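Local coordinates for protein putative antibiotic biosynthesis monooxygenase (Bordetella bronchiseptica, PDB 3GZ7) that is of unknown function but probably acts as a monooxygenase of the antibiotic biosynthesis family, built as a dimeric alpha-beta barrel, at residues Ile21-Ser26 / Asp79-Asp84; Phe48-Gly53 / Ser88-Glu93. All blocks are in the same frame, centred on the assembly; numbering follows the deposited sequence. Where two conformers were deposited one is given.

Overall arrangement
Contact 1 is buried and contact 2 lies at the surface; their centres are about 11 Å apart. Contact 1 joins the strand 21-28 to the helix 78-85. Contact 2 joins the turn just after the helix 34-49 to the first turn of the helix 89-98. No single element serves in both, but the helices 78-85 and 89-98 follow each other in the chain. The chemistry differs with depth. In contact 1 a carboxylate stacks on an imidazole ring, beside a bound citrate. In contact 2 an exposed arginine grips an aspartate in a two-bond salt bridge. The two contacts touch each other where Asn-80 packs on Arg-52 and Gly-53.

Contact 1: residues Ile21-Ser26 / Asp79-Asp84; sequences IQEIAS and DNHMVD
Glu-23 OE1 accepts a hydrogen bond from Trp-75 NE1 and also sits over the centre of the His-81 ring, 3.3 Å above its plane. The carboxylate lies nearly flat on the ring, with the two planes 14° apart. Glu-23 CD comes within 3.2 Å of His-81 CE1. Glu-23 OE1 is also 3.3 Å from His-81 NE2, but the angle is poor, so this is a stack and not a hydrogen bond. The side chain of Glu-23 runs out extended from the strand, with CG anti to the backbone N (chi1 165°), and its methylene CG touches His-81 CE1 at 3.6 Å. The ring of His-81 is held at both nitrogens: ND1 is hydrogen-bonded to His-110 NE2, and NE2 to a citrate molecule, probably from the crystallisation liquor. These two bonds should fix the rotation of the ring. The citrate is consistent with a pocket here, though its role is not known. Trp-75 stacks on the ring of His-81 as well. The strand 21-28 lies between the strands 68-75 and 107-113 in the antiparallel sheet, and the helix 78-85 packs over the face on which Glu-23 stands.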
loop_
_atom_site.group_PDB
_atom_site.type_symbol
_atom_site.label_atom_id
_atom_site.label_comp_id
_atom_site.label_asym_id
_atom_site.label_seq_id
_atom_site.Cartn_x
_atom_site.Cartn_y
_atom_site.Cartn_z
ATOM N N ILE A 21 -13.000 1.087 2.052
ATOM C CA ILE A 21 -11.972 0.146 1.658
ATOM C C ILE A 21 -11.037 0.797 0.627
ATOM O O ILE A 21 -11.374 1.814 0.026
ATOM C CB ILE A 21 -12.585 -1.184 1.179
ATOM C CG1 ILE A 21 -13.342 -1.030 -0.149
ATOM C CG2 ILE A 21 -13.513 -1.792 2.313
ATOM C CD1 ILE A 21 -12.473 -1.230 -1.428
ATOM N N GLN A 22 -9.836 0.243 0.497
ATOM C CA GLN A 22 -8.861 0.688 -0.493
ATOM C C GLN A 22 -8.553 -0.427 -1.484
ATOM O O GLN A 22 -8.244 -1.542 -1.103
ATOM C CB GLN A 22 -7.584 1.131 0.201
ATOM C CG GLN A 22 -7.775 2.395 1.077
ATOM C CD GLN A 22 -6.452 2.942 1.544
ATOM O OE1 GLN A 22 -5.535 2.164 1.873
ATOM N NE2 GLN A 22 -6.319 4.278 1.559
ATOM N N GLU A 23 -8.729 -0.133 -2.751
ATOM C CA GLU A 23 -8.192 -0.940 -3.816
ATOM C C GLU A 23 -6.716 -0.632 -3.864
ATOM O O GLU A 23 -6.347 0.540 -3.863
ATOM C CB GLU A 23 -8.823 -0.555 -5.174
ATOM C CG GLU A 23 -8.064 -1.101 -6.419
ATOM C CD GLU A 23 -8.410 -0.417 -7.719
ATOM O OE1 GLU A 23 -9.321 0.442 -7.726
ATOM O OE2 GLU A 23 -7.791 -0.760 -8.760
ATOM N N ILE A 24 -5.885 -1.680 -3.913
ATOM C CA ILE A 24 -4.411 -1.582 -4.122
ATOM C C ILE A 24 -4.095 -2.234 -5.449
ATOM O O ILE A 24 -4.339 -3.402 -5.612
ATOM C CB ILE A 24 -3.624 -2.320 -2.984
ATOM C CG1 ILE A 24 -4.164 -1.910 -1.627
ATOM C CG2 ILE A 24 -2.123 -2.006 -3.013
ATOM C CD1 ILE A 24 -3.866 -0.405 -1.312
ATOM N N ALA A 25 -3.609 -1.470 -6.415
ATOM C CA ALA A 25 -3.210 -1.983 -7.711
ATOM C C ALA A 25 -1.686 -1.831 -7.852
ATOM O O ALA A 25 -1.182 -0.694 -7.861
ATOM C CB ALA A 25 -3.905 -1.201 -8.791
ATOM N N SER A 26 -0.958 -2.951 -7.897
ATOM C CA SER A 26 0.489 -2.954 -8.095
ATOM C C SER A 26 0.748 -3.046 -9.552
ATOM O O SER A 26 0.426 -4.064 -10.183
ATOM C CB SER A 26 1.189 -4.130 -7.443
ATOM O OG SER A 26 0.534 -4.444 -6.240
ATOM N N ASP A 79 -17.626 -3.704 -4.149
ATOM C CA ASP A 79 -18.472 -3.755 -5.384
ATOM C C ASP A 79 -18.470 -2.431 -6.139
ATOM O O ASP A 79 -18.613 -2.425 -7.359
ATOM C CB ASP A 79 -19.912 -4.126 -5.133
ATOM C CG ASP A 79 -20.100 -5.562 -4.720
ATOM O OD1 ASP A 79 -19.289 -6.466 -5.023
ATOM O OD2 ASP A 79 -21.124 -5.768 -4.076
ATOM N N ASN A 80 -18.325 -1.306 -5.444
ATOM C CA ASN A 80 -18.228 -0.009 -6.153
ATOM C C ASN A 80 -17.086 -0.056 -7.144
ATOM O O ASN A 80 -17.179 0.486 -8.246
ATOM C CB ASN A 80 -17.996 1.150 -5.193
ATOM C CG ASN A 80 -19.255 1.578 -4.451
ATOM O OD1 ASN A 80 -19.166 2.162 -3.344
ATOM N ND2 ASN A 80 -20.424 1.325 -5.054
ATOM N N HIS A 81 -16.010 -0.738 -6.761
ATOM C CA HIS A 81 -14.915 -0.995 -7.691
ATOM C C HIS A 81 -15.132 -2.135 -8.692
ATOM O O HIS A 81 -15.033 -1.949 -9.904
ATOM C CB HIS A 81 -13.617 -1.253 -6.911
ATOM C CG HIS A 81 -12.465 -1.566 -7.798
ATOM N ND1 HIS A 81 -11.527 -2.500 -7.467
ATOM C CD2 HIS A 81 -12.164 -1.147 -9.040
ATOM C CE1 HIS A 81 -10.660 -2.616 -8.455
ATOM N NE2 HIS A 81 -11.036 -1.822 -9.433
HETATM N N MSE A 82 -15.385 -3.329 -8.178
HETATM C CA MSE A 82 -15.262 -4.546 -8.983
HETATM C C MSE A 82 -16.457 -4.807 -9.882
HETATM O O MSE A 82 -16.321 -5.447 -10.919
HETATM C CB MSE A 82 -14.997 -5.737 -8.068
HETATM C CG MSE A 82 -13.591 -5.636 -7.349
HETATM SE SE MSE A 82 -12.136 -5.978 -8.563
HETATM C CE MSE A 82 -12.443 -7.841 -8.769
ATOM N N VAL A 83 -17.613 -4.277 -9.490
ATOM C CA VAL A 83 -18.822 -4.328 -10.281
ATOM C C VAL A 83 -19.018 -2.991 -10.981
ATOM O O VAL A 83 -18.920 -2.906 -12.219
ATOM C CB VAL A 83 -20.073 -4.754 -9.381
ATOM C CG1 VAL A 83 -21.426 -4.668 -10.115
ATOM C CG2 VAL A 83 -19.886 -6.163 -8.810
ATOM N N ASP A 84 -19.252 -1.925 -10.201
ATOM C CA ASP A 84 -19.662 -0.621 -10.785
ATOM C C ASP A 84 -18.580 0.019 -11.688
ATOM O O ASP A 84 -18.853 0.341 -12.857
ATOM C CB ASP A 84 -20.188 0.376 -9.697
ATOM C CG ASP A 84 -21.299 -0.226 -8.852
ATOM O OD1 ASP A 84 -22.080 -0.998 -9.430
ATOM O OD2 ASP A 84 -21.377 0.008 -7.613
#

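Contact 2: residues Phe48-Gly53 / Ser88-Glu93; sequences FMRARG and SADFQE
Asp-90 and Arg-50 make the contact, and they tie the start of the helix 89-98 to the turn after the helix 34-49. The segment 88-93 begins with Ser-88, the N-cap of its helix. Its OG receives a weak capping bond from Phe-91 N, at 3.4 Å, and also bonds to the backbone O of Phe-85. This links the cap to the end of the preceding helix. Asp-90 follows in the first turn. Its CB points toward the segment 48-53, and the side chain also touches Leu-47. Arg-50 meets it side-on, using NE and one terminal nitrogen. Arg-50 NE bonds to Asp-90 OD2 at 3.0 Å. Arg-50 NH2 bonds to Asp-90 OD1, also at 3.0 Å. Each carboxylate oxygen is met from its syn side, but about a third of a right angle out of the carboxylate plane. The guanidinium and carboxylate planes are 50° apart, so the pair is twisted and not coplanar. With chi1 at 86°, Arg-50 CG is flanked by both the backbone N and C, and from there the chain runs extended to NE. This carries the guanidinium across to the other segment. The carboxylate lies near the start of its helix, where the helix dipole would probably favour a negative charge. Further along, Glu-93 N bonds to Ala-89 O at 3.1 Å, and the Glu-93 side chain packs on Leu-47. Deeper in, Phe-48 stacks on Phe-85 and meets Trp-94 edge-to-face, so aromatic packing lies beneath the salt bridge. The whole is a surface salt bridge within the single helical layer that covers one face of the antiparallel sheet in this ferredoxin-like fold, with its strand order 2-3-1-4, as in the dimeric alpha-beta barrel proteins.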
loop_
_atom_site.group_PDB
_atom_site.type_symbol
_atom_site.label_atom_id
_atom_site.label_comp_id
_atom_site.label_asym_id
_atom_site.label_seq_id
_atom_site.Cartn_x
_atom_site.Cartn_y
_atom_site.Cartn_z
ATOM N N PHE A 48 -11.849 8.345 -12.107
ATOM C CA PHE A 48 -12.038 7.672 -10.827
ATOM C C PHE A 48 -12.866 8.511 -9.822
ATOM O O PHE A 48 -13.773 7.988 -9.198
ATOM C CB PHE A 48 -10.687 7.325 -10.178
ATOM C CG PHE A 48 -10.014 6.089 -10.741
ATOM C CD1 PHE A 48 -10.322 4.828 -10.252
ATOM C CD2 PHE A 48 -9.038 6.194 -11.710
ATOM C CE1 PHE A 48 -9.699 3.699 -10.737
ATOM C CE2 PHE A 48 -8.433 5.065 -12.191
ATOM C CZ PHE A 48 -8.764 3.821 -11.701
HETATM N N MSE A 49 -12.527 9.798 -9.665
HETATM C CA MSE A 49 -13.193 10.694 -8.679
HETATM C C MSE A 49 -14.676 10.761 -8.901
HETATM O O MSE A 49 -15.459 10.774 -7.951
HETATM C CB MSE A 49 -12.640 12.143 -8.734
HETATM C CG MSE A 49 -11.146 12.329 -8.364
HETATM SE SE MSE A 49 -10.633 11.671 -6.593
HETATM C CE MSE A 49 -11.432 13.034 -5.395
ATOM N N ARG A 50 -15.071 10.818 -10.156
ATOM C CA ARG A 50 -16.495 10.751 -10.511
ATOM C C ARG A 50 -17.108 9.313 -10.530
ATOM O O ARG A 50 -18.310 9.180 -10.750
ATOM C CB ARG A 50 -16.761 11.464 -11.841
ATOM C CG ARG A 50 -16.554 10.637 -13.050
ATOM C CD ARG A 50 -16.399 11.546 -14.244
ATOM N NE ARG A 50 -16.292 10.806 -15.498
ATOM C CZ ARG A 50 -15.786 11.319 -16.617
ATOM N NH1 ARG A 50 -15.348 12.566 -16.643
ATOM N NH2 ARG A 50 -15.730 10.597 -17.711
ATOM N N ALA A 51 -16.326 8.257 -10.285
ATOM C CA ALA A 51 -16.889 6.907 -10.202
ATOM C C ALA A 51 -17.769 6.793 -8.967
ATOM O O ALA A 51 -17.505 7.423 -7.940
ATOM C CB ALA A 51 -15.801 5.862 -10.166
ATOM N N ARG A 52 -18.838 6.013 -9.077
ATOM C CA ARG A 52 -19.741 5.739 -7.947
ATOM C C ARG A 52 -19.007 5.223 -6.694
ATOM O O ARG A 52 -18.297 4.213 -6.778
ATOM C CB ARG A 52 -20.744 4.696 -8.385
ATOM C CG ARG A 52 -21.727 4.241 -7.307
ATOM C CD ARG A 52 -22.742 3.321 -7.926
ATOM N NE ARG A 52 -23.641 2.814 -6.922
ATOM C CZ ARG A 52 -24.720 2.095 -7.184
ATOM N NH1 ARG A 52 -25.039 1.789 -8.439
ATOM N NH2 ARG A 52 -25.476 1.685 -6.174
ATOM N N GLY A 53 -19.141 5.942 -5.567
ATOM C CA GLY A 53 -18.518 5.577 -4.311
ATOM C C GLY A 53 -17.014 5.741 -4.153
ATOM O O GLY A 53 -16.447 5.213 -3.195
ATOM N N SER A 88 -18.165 0.178 -16.200
ATOM C CA SER A 88 -18.469 1.508 -16.723
ATOM C C SER A 88 -17.572 1.792 -17.899
ATOM O O SER A 88 -16.477 1.229 -18.012
ATOM C CB SER A 88 -18.234 2.579 -15.672
ATOM O OG SER A 88 -16.837 2.743 -15.430
ATOM N N ALA A 89 -18.029 2.697 -18.748
ATOM C CA ALA A 89 -17.274 3.161 -19.894
ATOM C C ALA A 89 -16.033 3.903 -19.432
ATOM O O ALA A 89 -15.077 3.983 -20.180
ATOM C CB ALA A 89 -18.108 4.049 -20.770
ATOM N N ASP A 90 -16.016 4.427 -18.207
ATOM C CA ASP A 90 -14.781 5.101 -17.706
ATOM C C ASP A 90 -13.640 4.146 -17.477
ATOM O O ASP A 90 -12.481 4.531 -17.640
ATOM C CB ASP A 90 -15.024 5.941 -16.475
ATOM C CG ASP A 90 -15.770 7.250 -16.803
ATOM O OD1 ASP A 90 -15.754 7.654 -17.986
ATOM O OD2 ASP A 90 -16.364 7.868 -15.882
ATOM N N PHE A 91 -13.948 2.898 -17.164
ATOM C CA PHE A 91 -12.898 1.852 -17.120
ATOM C C PHE A 91 -12.261 1.630 -18.489
ATOM O O PHE A 91 -11.053 1.491 -18.612
ATOM C CB PHE A 91 -13.425 0.523 -16.523
ATOM C CG PHE A 91 -12.388 -0.586 -16.520
ATOM C CD1 PHE A 91 -11.109 -0.357 -16.031
ATOM C CD2 PHE A 91 -12.687 -1.836 -17.015
ATOM C CE1 PHE A 91 -10.145 -1.348 -16.064
ATOM C CE2 PHE A 91 -11.727 -2.845 -17.010
ATOM C CZ PHE A 91 -10.461 -2.592 -16.529
ATOM N N GLN A 92 -13.092 1.628 -19.519
ATOM C CA GLN A 92 -12.633 1.498 -20.889
ATOM C C GLN A 92 -11.752 2.695 -21.290
ATOM O O GLN A 92 -10.786 2.542 -22.042
ATOM C CB GLN A 92 -13.838 1.332 -21.874
ATOM C CG GLN A 92 -14.949 0.315 -21.403
ATOM C CD GLN A 92 -14.404 -1.077 -21.164
ATOM O OE1 GLN A 92 -13.591 -1.551 -21.944
ATOM N NE2 GLN A 92 -14.874 -1.755 -20.121
ATOM N N GLU A 93 -12.069 3.875 -20.766
ATOM C CA GLU A 93 -11.280 5.092 -21.013
ATOM C C GLU A 93 -9.942 5.121 -20.200
ATOM O O GLU A 93 -8.895 5.542 -20.700
ATOM C CB GLU A 93 -12.141 6.303 -20.687
ATOM C CG GLU A 93 -11.502 7.633 -20.901
ATOM C CD GLU A 93 -11.190 7.900 -22.351
ATOM O OE1 GLU A 93 -11.608 7.113 -23.228
ATOM O OE2 GLU A 93 -10.508 8.911 -22.605
#